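Local coordinates for leucine-rich-repeat protein (Methanosarcina barkeri, PDB 4WNR) that binds GDP and magnesium in its Roc-COR part, a G domain with its COR partner, and may, as a full-length protein, have serine/threonine kinase activity, at residues I259-L267 with Y324-F332; Q100-F110 with I278-N287. One frame throughout, in Å; residues are numbered along the deposited sequence.

Interaction 1: residues I259-L267 with Y324-F332; sequences IVHFKDISL and YIINLMKKF
Inside the COR domain, the loop that follows helix 243-256 lays F262 and L267 against one side of helix 322-331, from Y324 to K331, and the contact is made by side chains without a hydrogen bond. L267 fits against the helix with both methyls: CD1 comes 3.4 Å from CB of N327, while CD2 reaches CD2 of L328 at 3.7 Å. Its CG meets the Y324 ring at CD1, 3.8 Å away, the two side chains lying roughly at right angles. The L328 methyl CD2 serves twice, since CE2 of F262 also touches it, at 3.5 Å. L328 holds CG anti to its backbone N (chi1 -170°), beside the carbonyl carbon, and this carries CD2 to both loop residues. F262 and F332 approach from opposite directions, their ring planes 64° apart and CE1 of F262 at the rim of F332, 3.6 Å from CZ. An alanine at F262 is likely to leave a gap beside L328 CD2 and deprive the F332 rim of this partner. At the exposed margin S266 CB packs against the N327 amide, and K331, bent at its last torsion, brings NZ to 4.0 Å from D264 OD2 in a long salt bridge.

Interaction 2: residues Q100-F110 with I278-N287; sequences QEIMHATHQFF and ITEGVYKIIN
The bend of E101 at chi2 (67°) swings its carboxylate toward Y283, and T106 turns OG1 between its own N and carbonyl carbon (chi1 58°) to face the same phenol. Two hydrogen bonds therefore grip the buried Y283 hydroxyl: OH donates to E101 OE2 at 2.7 Å and accepts from T106 OG1, also at 2.7 Å. The phenol comes in from above the carboxylate plane, 63° out of it, while OE2 sits at the edge of the tyrosine ring. Beyond the hydroxyl, Q100 places OE1 over one face of that ring. H104 leans obliquely against it, with CD2 3.5 Å from Y283 CE1, and on its other contact sets CE1 3.7 Å from I286 CG2. After the helix ends, the chain brings two phenylalanines to the start of the segment 278-287: F109 CD2 meets I278 CG2 at 3.5 Å, and the F110 edge, at CZ, receives T279 CG2 at 3.9 Å. H107 turns back on its own segment, where ND1 donates to the backbone O of E101 at 3.3 Å and ties the turn to the helix. The E101 side chain lies about 7 Å from the bound magnesium ion. Q100 directly follows the DFGG sequence of the G domain, so this is the switch II region of Roc docked on helix 275-286 of COR.

How the interactions relate
Interaction 1 stays within COR, whereas interaction 2 joins Roc to COR and is the more deeply buried of the two. Their chemistry differs accordingly: interaction 1 has an apolar centre with a long salt bridge at its margin, while interaction 2 has a buried tyrosine hydroxyl gripped by two hydrogen bonds, with separate aromatic-aliphatic contacts nearby. Helices 275-286 and 322-331 pack on each other, with I278 touching Y324 and I285 touching I325 and M329, so the two contacts share one packed body of COR helices. F109 is the meeting point: its ring packs on L328 and F332, and its backbone O lies 3.3 Å from F262 CZ, placing switch II beside the COR loop as well.

Interaction 1: residues I259-L267 with Y324-F332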
loop_
_atom_site.group_PDB
_atom_site.type_symbol
_atom_site.label_atom_id
_atom_site.label_comp_id
_atom_site.label_asym_id
_atom_site.label_seq_id
_atom_site.Cartn_x
_atom_site.Cartn_y
_atom_site.Cartn_z
ATOM N N ILE A 259 -2.073 0.874 9.500
ATOM C CA ILE A 259 -0.685 1.227 9.787
ATOM C C ILE A 259 0.234 0.630 8.728
ATOM O O ILE A 259 -0.190 -0.189 7.916
ATOM C CB ILE A 259 -0.241 0.728 11.179
ATOM C CG1 ILE A 259 -0.347 -0.802 11.272
ATOM C CG2 ILE A 259 -1.073 1.398 12.265
ATOM C CD1 ILE A 259 0.249 -1.389 12.536
ATOM N N VAL A 260 1.490 1.060 8.747
ATOM C CA VAL A 260 2.539 0.446 7.937
ATOM C C VAL A 260 3.596 -0.066 8.910
ATOM O O VAL A 260 4.275 0.722 9.569
ATOM C CB VAL A 260 3.156 1.435 6.927
ATOM C CG1 VAL A 260 4.166 0.732 6.030
ATOM C CG2 VAL A 260 2.066 2.083 6.083
ATOM N N HIS A 261 3.712 -1.389 8.998
ATOM C CA HIS A 261 4.540 -2.041 10.013
ATOM C C HIS A 261 5.321 -3.213 9.425
ATOM O O HIS A 261 4.812 -3.945 8.577
ATOM C CB HIS A 261 3.657 -2.530 11.166
ATOM C CG HIS A 261 4.402 -3.275 12.232
ATOM N ND1 HIS A 261 4.908 -2.659 13.357
ATOM C CD2 HIS A 261 4.720 -4.586 12.346
ATOM C CE1 HIS A 261 5.509 -3.558 14.114
ATOM N NE2 HIS A 261 5.410 -4.735 13.524
ATOM N N PHE A 262 6.557 -3.380 9.889
ATOM C CA PHE A 262 7.407 -4.506 9.499
ATOM C C PHE A 262 7.946 -5.201 10.742
ATOM O O PHE A 262 8.164 -4.562 11.768
ATOM C CB PHE A 262 8.559 -4.028 8.619
ATOM C CG PHE A 262 8.114 -3.455 7.305
ATOM C CD1 PHE A 262 7.848 -4.288 6.227
ATOM C CD2 PHE A 262 7.949 -2.086 7.149
ATOM C CE1 PHE A 262 7.431 -3.765 5.015
ATOM C CE2 PHE A 262 7.532 -1.557 5.938
ATOM C CZ PHE A 262 7.273 -2.398 4.870
ATOM N N LYS A 263 8.165 -6.510 10.637
ATOM C CA LYS A 263 8.566 -7.330 11.785
ATOM C C LYS A 263 10.084 -7.530 11.902
ATOM O O LYS A 263 10.540 -8.336 12.715
ATOM C CB LYS A 263 7.846 -8.682 11.734
ATOM C CG LYS A 263 6.357 -8.579 12.026
ATOM C CD LYS A 263 5.625 -9.890 11.778
ATOM C CE LYS A 263 5.384 -10.128 10.294
ATOM N NZ LYS A 263 4.499 -11.301 10.053
ATOM N N ASP A 264 10.858 -6.795 11.106
ATOM C CA ASP A 264 12.317 -6.797 11.238
ATOM C C ASP A 264 12.705 -6.047 12.510
ATOM O O ASP A 264 12.064 -5.058 12.869
ATOM C CB ASP A 264 12.982 -6.142 10.025
ATOM C CG ASP A 264 12.701 -6.883 8.730
ATOM O OD1 ASP A 264 11.533 -7.266 8.508
ATOM O OD2 ASP A 264 13.641 -7.069 7.927
ATOM N N ILE A 265 13.753 -6.515 13.184
ATOM C CA ILE A 265 14.150 -5.957 14.488
ATOM C C ILE A 265 14.574 -4.485 14.427
ATOM O O ILE A 265 14.417 -3.753 15.406
ATOM C CB ILE A 265 15.258 -6.791 15.179
ATOM C CG1 ILE A 265 16.527 -6.868 14.321
ATOM C CG2 ILE A 265 14.739 -8.186 15.499
ATOM C CD1 ILE A 265 17.717 -7.458 15.049
ATOM N N SER A 266 15.102 -4.062 13.282
ATOM C CA SER A 266 15.499 -2.666 13.077
ATOM C C SER A 266 14.334 -1.768 12.639
ATOM O O SER A 266 14.461 -0.542 12.647
ATOM C CB SER A 266 16.630 -2.580 12.048
ATOM O OG SER A 266 16.254 -3.178 10.821
ATOM N N LEU A 267 13.213 -2.381 12.260
ATOM C CA LEU A 267 12.038 -1.652 11.761
ATOM C C LEU A 267 10.798 -1.734 12.663
ATOM O O LEU A 267 9.907 -0.891 12.552
ATOM C CB LEU A 267 11.671 -2.160 10.358
ATOM C CG LEU A 267 12.323 -1.475 9.151
ATOM C CD1 LEU A 267 13.823 -1.291 9.322
ATOM C CD2 LEU A 267 12.030 -2.269 7.887
ATOM N N TYR A 324 15.471 3.585 10.982
ATOM C CA TYR A 324 14.271 3.045 10.340
ATOM C C TYR A 324 14.274 3.322 8.840
ATOM O O TYR A 324 14.136 2.404 8.038
ATOM C CB TYR A 324 13.003 3.629 10.972
ATOM C CG TYR A 324 11.732 3.265 10.232
ATOM C CD1 TYR A 324 11.193 1.985 10.322
ATOM C CD2 TYR A 324 11.071 4.199 9.436
ATOM C CE1 TYR A 324 10.032 1.645 9.645
ATOM C CE2 TYR A 324 9.910 3.868 8.755
ATOM C CZ TYR A 324 9.396 2.591 8.863
ATOM O OH TYR A 324 8.242 2.258 8.189
ATOM N N ILE A 325 14.444 4.588 8.474
ATOM C CA ILE A 325 14.390 5.008 7.070
ATOM C C ILE A 325 15.501 4.363 6.239
ATOM O O ILE A 325 15.256 3.902 5.126
ATOM C CB ILE A 325 14.455 6.546 6.933
ATOM C CG1 ILE A 325 13.218 7.185 7.577
ATOM C CG2 ILE A 325 14.536 6.963 5.469
ATOM C CD1 ILE A 325 13.380 8.657 7.892
ATOM N N ILE A 326 16.715 4.336 6.783
ATOM C CA ILE A 326 17.868 3.760 6.083
ATOM C C ILE A 326 17.711 2.246 5.906
ATOM O O ILE A 326 17.902 1.726 4.805
ATOM C CB ILE A 326 19.194 4.076 6.819
ATOM C CG1 ILE A 326 19.486 5.584 6.783
ATOM C CG2 ILE A 326 20.359 3.291 6.222
ATOM C CD1 ILE A 326 19.893 6.135 5.429
ATOM N N ASN A 327 17.367 1.552 6.987
ATOM C CA ASN A 327 17.162 0.100 6.943
ATOM C C ASN A 327 15.953 -0.293 6.096
ATOM O O ASN A 327 15.941 -1.357 5.477
ATOM C CB ASN A 327 17.019 -0.477 8.356
ATOM C CG ASN A 327 18.322 -0.442 9.137
ATOM O OD1 ASN A 327 19.362 -0.886 8.651
ATOM N ND2 ASN A 327 18.270 0.078 10.359
ATOM N N LEU A 328 14.943 0.573 6.076
ATOM C CA LEU A 328 13.759 0.373 5.237
ATOM C C LEU A 328 14.144 0.478 3.759
ATOM O O LEU A 328 13.726 -0.344 2.943
ATOM C CB LEU A 328 12.664 1.389 5.604
ATOM C CG LEU A 328 11.239 1.258 5.048
ATOM C CD1 LEU A 328 11.153 1.724 3.607
ATOM C CD2 LEU A 328 10.698 -0.158 5.195
ATOM N N MET A 329 14.956 1.480 3.428
ATOM C CA MET A 329 15.471 1.647 2.064
ATOM C C MET A 329 16.394 0.494 1.663
ATOM O O MET A 329 16.377 0.055 0.512
ATOM C CB MET A 329 16.212 2.977 1.925
ATOM C CG MET A 329 15.300 4.191 1.864
ATOM S SD MET A 329 16.210 5.747 1.881
ATOM C CE MET A 329 17.030 5.682 0.290
ATOM N N LYS A 330 17.195 0.015 2.613
ATOM C CA LYS A 330 18.057 -1.154 2.396
ATOM C C LYS A 330 17.248 -2.414 2.090
ATOM O O LYS A 330 17.624 -3.208 1.227
ATOM C CB LYS A 330 18.935 -1.420 3.622
ATOM C CG LYS A 330 20.187 -0.561 3.707
ATOM C CD LYS A 330 20.965 -0.818 4.994
ATOM C CE LYS A 330 21.461 -2.255 5.090
ATOM N NZ LYS A 330 22.462 -2.434 6.179
ATOM N N LYS A 331 16.141 -2.581 2.810
ATOM C CA LYS A 331 15.298 -3.774 2.704
ATOM C C LYS A 331 14.798 -4.000 1.279
ATOM O O LYS A 331 14.877 -5.114 0.759
ATOM C CB LYS A 331 14.100 -3.662 3.655
ATOM C CG LYS A 331 13.402 -4.979 3.942
ATOM C CD LYS A 331 12.016 -4.754 4.526
ATOM C CE LYS A 331 11.517 -5.976 5.283
ATOM N NZ LYS A 331 11.614 -7.234 4.491
ATOM N N PHE A 332 14.291 -2.936 0.658
ATOM C CA PHE A 332 13.701 -3.018 -0.684
ATOM C C PHE A 332 14.668 -2.616 -1.805
ATOM O O PHE A 332 14.242 -2.329 -2.925
ATOM C CB PHE A 332 12.432 -2.169 -0.742
ATOM C CG PHE A 332 11.355 -2.635 0.193
ATOM C CD1 PHE A 332 10.545 -3.710 -0.143
ATOM C CD2 PHE A 332 11.154 -2.006 1.411
ATOM C CE1 PHE A 332 9.550 -4.146 0.717
ATOM C CE2 PHE A 332 10.160 -2.435 2.276
ATOM C CZ PHE A 332 9.358 -3.508 1.928
#

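Interaction 2: residues Q100-F110 with I278-N287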
loop_
_atom_site.group_PDB
_atom_site.type_symbol
_atom_site.label_atom_id
_atom_site.label_comp_id
_atom_site.label_asym_id
_atom_site.label_seq_id
_atom_site.Cartn_x
_atom_site.Cartn_y
_atom_site.Cartn_z
ATOM N N GLN A 100 5.897 9.242 -8.855
ATOM C CA GLN A 100 7.105 9.167 -8.026
ATOM C C GLN A 100 7.227 7.829 -7.295
ATOM O O GLN A 100 8.335 7.331 -7.086
ATOM C CB GLN A 100 7.140 10.311 -7.006
ATOM C CG GLN A 100 7.719 11.610 -7.546
ATOM C CD GLN A 100 8.021 12.610 -6.442
ATOM O OE1 GLN A 100 7.160 12.911 -5.611
ATOM N NE2 GLN A 100 9.247 13.131 -6.425
ATOM N N GLU A 101 6.091 7.253 -6.913
ATOM C CA GLU A 101 6.072 6.002 -6.151
ATOM C C GLU A 101 6.537 4.811 -6.988
ATOM O O GLU A 101 7.309 3.981 -6.511
ATOM C CB GLU A 101 4.678 5.729 -5.577
ATOM C CG GLU A 101 4.358 6.499 -4.303
ATOM C CD GLU A 101 4.241 7.999 -4.509
ATOM O OE1 GLU A 101 3.687 8.426 -5.544
ATOM O OE2 GLU A 101 4.700 8.756 -3.628
ATOM N N ILE A 102 6.064 4.733 -8.230
ATOM C CA ILE A 102 6.444 3.646 -9.139
ATOM C C ILE A 102 7.872 3.838 -9.655
ATOM O O ILE A 102 8.614 2.866 -9.808
ATOM C CB ILE A 102 5.453 3.510 -10.321
ATOM C CG1 ILE A 102 4.177 2.786 -9.873
ATOM C CG2 ILE A 102 6.065 2.723 -11.476
ATOM C CD1 ILE A 102 3.251 3.608 -9.007
ATOM N N MET A 103 8.245 5.089 -9.921
ATOM C CA MET A 103 9.581 5.415 -10.432
ATOM C C MET A 103 10.666 5.070 -9.414
ATOM O O MET A 103 11.614 4.351 -9.732
ATOM C CB MET A 103 9.667 6.901 -10.797
ATOM C CG MET A 103 11.010 7.327 -11.376
ATOM S SD MET A 103 10.975 8.970 -12.117
ATOM C CE MET A 103 10.537 9.989 -10.709
ATOM N N HIS A 104 10.515 5.586 -8.197
ATOM C CA HIS A 104 11.472 5.337 -7.116
ATOM C C HIS A 104 11.226 4.018 -6.376
ATOM O O HIS A 104 12.013 3.643 -5.508
ATOM C CB HIS A 104 11.452 6.491 -6.113
ATOM C CG HIS A 104 11.839 7.809 -6.705
ATOM N ND1 HIS A 104 13.065 8.027 -7.299
ATOM C CD2 HIS A 104 11.167 8.981 -6.788
ATOM C CE1 HIS A 104 13.127 9.275 -7.728
ATOM N NE2 HIS A 104 11.989 9.877 -7.428
ATOM N N ALA A 105 10.131 3.337 -6.712
ATOM C CA ALA A 105 9.786 2.026 -6.142
ATOM C C ALA A 105 9.456 2.072 -4.644
ATOM O O ALA A 105 9.644 1.083 -3.931
ATOM C CB ALA A 105 10.892 1.011 -6.421
ATOM N N THR A 106 8.943 3.209 -4.177
ATOM C CA THR A 106 8.542 3.360 -2.773
ATOM C C THR A 106 7.168 2.741 -2.493
ATOM O O THR A 106 6.765 2.611 -1.335
ATOM C CB THR A 106 8.523 4.837 -2.335
ATOM O OG1 THR A 106 7.636 5.583 -3.177
ATOM C CG2 THR A 106 9.918 5.436 -2.409
ATOM N N HIS A 107 6.453 2.365 -3.551
ATOM C CA HIS A 107 5.183 1.646 -3.418
ATOM C C HIS A 107 5.368 0.273 -2.765
ATOM O O HIS A 107 4.439 -0.261 -2.163
ATOM C CB HIS A 107 4.505 1.485 -4.781
ATOM C CG HIS A 107 5.192 0.515 -5.691
ATOM N ND1 HIS A 107 6.282 0.859 -6.460
ATOM C CD2 HIS A 107 4.943 -0.789 -5.954
ATOM C CE1 HIS A 107 6.675 -0.191 -7.159
ATOM N NE2 HIS A 107 5.880 -1.205 -6.869
ATOM N N GLN A 108 6.572 -0.284 -2.892
ATOM C CA GLN A 108 6.928 -1.569 -2.277
ATOM C C GLN A 108 6.697 -1.613 -0.763
ATOM O O GLN A 108 6.447 -2.684 -0.204
ATOM C CB GLN A 108 8.394 -1.904 -2.566
ATOM C CG GLN A 108 8.681 -2.299 -4.005
ATOM C CD GLN A 108 10.160 -2.530 -4.252
ATOM O OE1 GLN A 108 10.975 -1.627 -4.064
ATOM N NE2 GLN A 108 10.516 -3.742 -4.674
ATOM N N PHE A 109 6.777 -0.458 -0.103
ATOM C CA PHE A 109 6.596 -0.388 1.354
ATOM C C PHE A 109 5.165 -0.751 1.762
ATOM O O PHE A 109 4.933 -1.234 2.871
ATOM C CB PHE A 109 6.922 1.011 1.912
ATOM C CG PHE A 109 8.207 1.617 1.400
ATOM C CD1 PHE A 109 9.275 0.824 0.994
ATOM C CD2 PHE A 109 8.353 2.998 1.358
ATOM C CE1 PHE A 109 10.448 1.399 0.528
ATOM C CE2 PHE A 109 9.524 3.577 0.901
ATOM C CZ PHE A 109 10.574 2.778 0.487
ATOM N N PHE A 110 4.216 -0.512 0.859
ATOM C CA PHE A 110 2.791 -0.634 1.165
ATOM C C PHE A 110 2.115 -1.849 0.524
ATOM O O PHE A 110 0.914 -2.050 0.701
ATOM C CB PHE A 110 2.080 0.653 0.748
ATOM C CG PHE A 110 2.834 1.899 1.120
ATOM C CD1 PHE A 110 2.837 2.361 2.430
ATOM C CD2 PHE A 110 3.558 2.602 0.165
ATOM C CE1 PHE A 110 3.535 3.504 2.777
ATOM C CE2 PHE A 110 4.259 3.748 0.507
ATOM C CZ PHE A 110 4.247 4.199 1.815
ATOM N N ILE A 278 6.843 8.450 5.335
ATOM C CA ILE A 278 7.914 7.581 4.843
ATOM C C ILE A 278 8.442 8.099 3.509
ATOM O O ILE A 278 9.635 8.363 3.365
ATOM C CB ILE A 278 7.432 6.125 4.647
ATOM C CG1 ILE A 278 6.996 5.510 5.979
ATOM C CG2 ILE A 278 8.533 5.270 4.026
ATOM C CD1 ILE A 278 6.153 4.261 5.820
ATOM N N THR A 279 7.536 8.243 2.546
ATOM C CA THR A 279 7.900 8.570 1.167
ATOM C C THR A 279 8.635 9.906 1.043
ATOM O O THR A 279 9.669 9.989 0.380
ATOM C CB THR A 279 6.662 8.584 0.248
ATOM O OG1 THR A 279 5.674 9.477 0.774
ATOM C CG2 THR A 279 6.069 7.190 0.127
ATOM N N GLU A 280 8.107 10.941 1.692
ATOM C CA GLU A 280 8.728 12.270 1.658
ATOM C C GLU A 280 10.117 12.274 2.301
ATOM O O GLU A 280 10.987 13.050 1.902
ATOM C CB GLU A 280 7.830 13.308 2.341
ATOM C CG GLU A 280 6.526 13.589 1.603
ATOM C CD GLU A 280 6.734 14.169 0.213
ATOM O OE1 GLU A 280 7.697 14.943 0.018
ATOM O OE2 GLU A 280 5.931 13.850 -0.688
ATOM N N GLY A 281 10.315 11.411 3.295
ATOM C CA GLY A 281 11.629 11.218 3.906
ATOM C C GLY A 281 12.619 10.565 2.954
ATOM O O GLY A 281 13.790 10.945 2.906
ATOM N N VAL A 282 12.138 9.586 2.193
ATOM C CA VAL A 282 12.962 8.884 1.208
ATOM C C VAL A 282 13.286 9.783 0.012
ATOM O O VAL A 282 14.412 9.769 -0.484
ATOM C CB VAL A 282 12.276 7.585 0.722
ATOM C CG1 VAL A 282 13.054 6.943 -0.420
ATOM C CG2 VAL A 282 12.133 6.599 1.872
ATOM N N TYR A 283 12.303 10.558 -0.448
ATOM C CA TYR A 283 12.505 11.460 -1.590
ATOM C C TYR A 283 13.479 12.594 -1.264
ATOM O O TYR A 283 14.227 13.043 -2.133
ATOM C CB TYR A 283 11.174 12.045 -2.091
ATOM C CG TYR A 283 10.155 11.018 -2.548
ATOM C CD1 TYR A 283 10.537 9.881 -3.262
ATOM C CD2 TYR A 283 8.799 11.196 -2.283
ATOM C CE1 TYR A 283 9.603 8.948 -3.678
ATOM C CE2 TYR A 283 7.858 10.269 -2.698
ATOM C CZ TYR A 283 8.263 9.146 -3.393
ATOM O OH TYR A 283 7.330 8.222 -3.808
ATOM N N LYS A 284 13.462 13.053 -0.015
ATOM C CA LYS A 284 14.431 14.048 0.451
ATOM C C LYS A 284 15.867 13.540 0.302
ATOM O O LYS A 284 16.761 14.299 -0.068
ATOM C CB LYS A 284 14.160 14.441 1.906
ATOM C CG LYS A 284 13.190 15.599 2.056
ATOM C CD LYS A 284 12.839 15.856 3.514
ATOM C CE LYS A 284 12.430 17.302 3.755
ATOM N NZ LYS A 284 11.358 17.774 2.834
ATOM N N ILE A 285 16.071 12.255 0.584
ATOM C CA ILE A 285 17.381 11.621 0.432
ATOM C C ILE A 285 17.735 11.464 -1.047
ATOM O O ILE A 285 18.825 11.843 -1.469
ATOM C CB ILE A 285 17.432 10.245 1.138
ATOM C CG1 ILE A 285 17.281 10.427 2.653
ATOM C CG2 ILE A 285 18.737 9.518 0.828
ATOM C CD1 ILE A 285 16.942 9.154 3.400
ATOM N N ILE A 286 16.806 10.917 -1.827
ATOM C CA ILE A 286 17.030 10.668 -3.257
ATOM C C ILE A 286 17.277 11.969 -4.022
ATOM O O ILE A 286 18.179 12.036 -4.858
ATOM C CB ILE A 286 15.848 9.897 -3.892
ATOM C CG1 ILE A 286 15.779 8.474 -3.324
ATOM C CG2 ILE A 286 15.987 9.834 -5.411
ATOM C CD1 ILE A 286 14.488 7.742 -3.623
ATOM N N ASN A 287 16.481 12.995 -3.724
ATOM C CA ASN A 287 16.602 14.304 -4.379
ATOM C C ASN A 287 17.443 15.313 -3.585
ATOM O O ASN A 287 17.278 16.522 -3.747
ATOM C CB ASN A 287 15.211 14.894 -4.645
ATOM C CG ASN A 287 14.356 14.010 -5.534
ATOM O OD1 ASN A 287 14.854 13.380 -6.467
ATOM N ND2 ASN A 287 13.057 13.968 -5.254
#